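Local coordinates for histone FOLD protein (Methanopyrus kandleri, PDB 1F1E) that is an archaeal histone that binds DNA, each chain carrying two histone-fold sequences, and probably takes part in dimer formation of the histone type, at residues L23-D26 with A27-I31. Residues are numbered along the deposited sequence; the frame is centred on the assembly and turned at random.
Sequences LSQD and AKDTI
Lys28 lies back across the first turn of its helix and over the strand residue Leu23. Lys28 CB sits 3.5 Å from Gln25 O. Lys28 CG comes 3.4 Å from Ser24 O and meets Leu23 CD2 at 3.8 Å. Lys28 CD continues past the same carbonyl, 3.9 Å from Ser24 O, and Lys28 CE comes 3.5 Å from Leu23 O. With CG anti to the carbonyl carbon (chi1 -61°) and the rest of the chain extended, the methylenes run toward the start of the helix, and NZ is carried to a long, weak ion pair with Glu11. Replacing this lysine by an alanine would probably uncover Leu23 CD2 and the carbonyl of Ser24 and leave Glu11 without its distant positive partner. The other methyl of Leu23, CD1, packs against Ala27 CB at 3.5 Å. Ser24 is the N-cap: its O takes the amide of Lys28 (3.0 Å from Ser24 O to Lys28 N) and, weakly, that of Ala27, while its OG hydrogen-bonds to Asp26 OD1 at a modelled length too short to be trusted in detail. One turn on, Asp26 O is gripped twice by Thr30, by OG1 at 2.8 Å and by the backbone N, from opposite faces of the carbonyl plane. The cap ties the two histone-fold sequences of the chain together: Ser24 bonds to Val135 in the strand parallel to 22-23, and Asp26 OD1 accepts from the amide of Gly137. Helix 7-15 covers Leu23 through Phe14 and Arg15, whereas Val140 of helix 137-147 packs on Ala27 and Thr30, so the beginning of the long helix 25-51 rests on both helices, next to the parallel strand pair 22-23 and 134-135.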
loop_
_atom_site.group_PDB
_atom_site.type_symbol
_atom_site.label_atom_id
_atom_site.label_comp_id
_atom_site.label_asym_id
_atom_site.label_seq_id
_atom_site.Cartn_x
_atom_site.Cartn_y
_atom_site.Cartn_z
ATOM N N LEU A 23 0.565 -27.171 2.074
ATOM C CA LEU A 23 -0.405 -26.072 2.100
ATOM C C LEU A 23 -1.728 -26.608 2.604
ATOM O O LEU A 23 -2.287 -27.557 2.002
ATOM C CB LEU A 23 -0.516 -25.497 0.698
ATOM C CG LEU A 23 -1.318 -24.193 0.530
ATOM C CD1 LEU A 23 -0.702 -23.056 1.371
ATOM C CD2 LEU A 23 -1.402 -23.847 -0.931
ATOM N N SER A 24 -2.214 -26.080 3.728
ATOM C CA SER A 24 -3.494 -26.596 4.232
ATOM C C SER A 24 -4.691 -26.058 3.430
ATOM O O SER A 24 -4.635 -25.079 2.681
ATOM C CB SER A 24 -3.657 -26.198 5.695
ATOM O OG SER A 24 -3.812 -24.824 5.867
ATOM N N GLN A 25 -5.842 -26.718 3.634
ATOM C CA GLN A 25 -7.057 -26.253 2.995
ATOM C C GLN A 25 -7.415 -24.852 3.488
ATOM O O GLN A 25 -7.897 -24.071 2.694
ATOM C CB GLN A 25 -8.123 -27.291 3.405
ATOM C CG GLN A 25 -9.298 -27.431 2.488
ATOM C CD GLN A 25 -8.841 -27.527 1.040
ATOM O OE1 GLN A 25 -8.391 -28.596 0.593
ATOM N NE2 GLN A 25 -8.965 -26.411 0.344
ATOM N N ASP A 26 -7.248 -24.516 4.771
ATOM C CA ASP A 26 -7.695 -23.175 5.219
ATOM C C ASP A 26 -6.828 -22.074 4.609
ATOM O O ASP A 26 -7.249 -20.941 4.389
ATOM C CB ASP A 26 -7.774 -23.040 6.716
ATOM C CG ASP A 26 -6.623 -23.314 7.610
ATOM O OD1 ASP A 26 -5.500 -23.655 7.168
ATOM O OD2 ASP A 26 -6.907 -23.211 8.823
ATOM N N ALA A 27 -5.612 -22.366 4.241
ATOM C CA ALA A 27 -4.672 -21.540 3.540
ATOM C C ALA A 27 -5.167 -21.398 2.115
ATOM O O ALA A 27 -5.164 -20.263 1.628
ATOM C CB ALA A 27 -3.281 -22.114 3.568
ATOM N N LYS A 28 -5.568 -22.496 1.501
ATOM C CA LYS A 28 -6.098 -22.340 0.151
ATOM C C LYS A 28 -7.350 -21.489 0.225
ATOM O O LYS A 28 -7.599 -20.631 -0.625
ATOM C CB LYS A 28 -6.363 -23.722 -0.465
ATOM C CG LYS A 28 -5.138 -24.580 -0.594
ATOM C CD LYS A 28 -5.420 -26.009 -1.047
ATOM C CE LYS A 28 -4.234 -26.904 -0.831
ATOM N NZ LYS A 28 -4.400 -28.279 -1.371
ATOM N N ASP A 29 -8.227 -21.699 1.211
ATOM C CA ASP A 29 -9.448 -20.939 1.323
ATOM C C ASP A 29 -9.132 -19.438 1.384
ATOM O O ASP A 29 -9.771 -18.586 0.740
ATOM C CB ASP A 29 -10.194 -21.263 2.583
ATOM C CG ASP A 29 -11.010 -22.493 2.791
ATOM O OD1 ASP A 29 -11.378 -23.091 1.781
ATOM O OD2 ASP A 29 -11.248 -22.828 3.965
ATOM N N THR A 30 -8.097 -19.191 2.187
ATOM C CA THR A 30 -7.741 -17.753 2.332
ATOM C C THR A 30 -7.296 -17.075 1.056
ATOM O O THR A 30 -7.709 -15.969 0.695
ATOM C CB THR A 30 -6.672 -17.611 3.404
ATOM O OG1 THR A 30 -7.213 -18.148 4.639
ATOM C CG2 THR A 30 -6.359 -16.163 3.683
ATOM N N ILE A 31 -6.413 -17.771 0.350
ATOM C CA ILE A 31 -5.861 -17.246 -0.913
ATOM C C ILE A 31 -6.921 -17.219 -1.995
ATOM O O ILE A 31 -6.875 -16.343 -2.847
ATOM C CB ILE A 31 -4.596 -17.969 -1.392
ATOM C CG1 ILE A 31 -4.786 -19.422 -1.754
ATOM C CG2 ILE A 31 -3.436 -17.877 -0.383
ATOM C CD1 ILE A 31 -3.589 -20.121 -2.396
#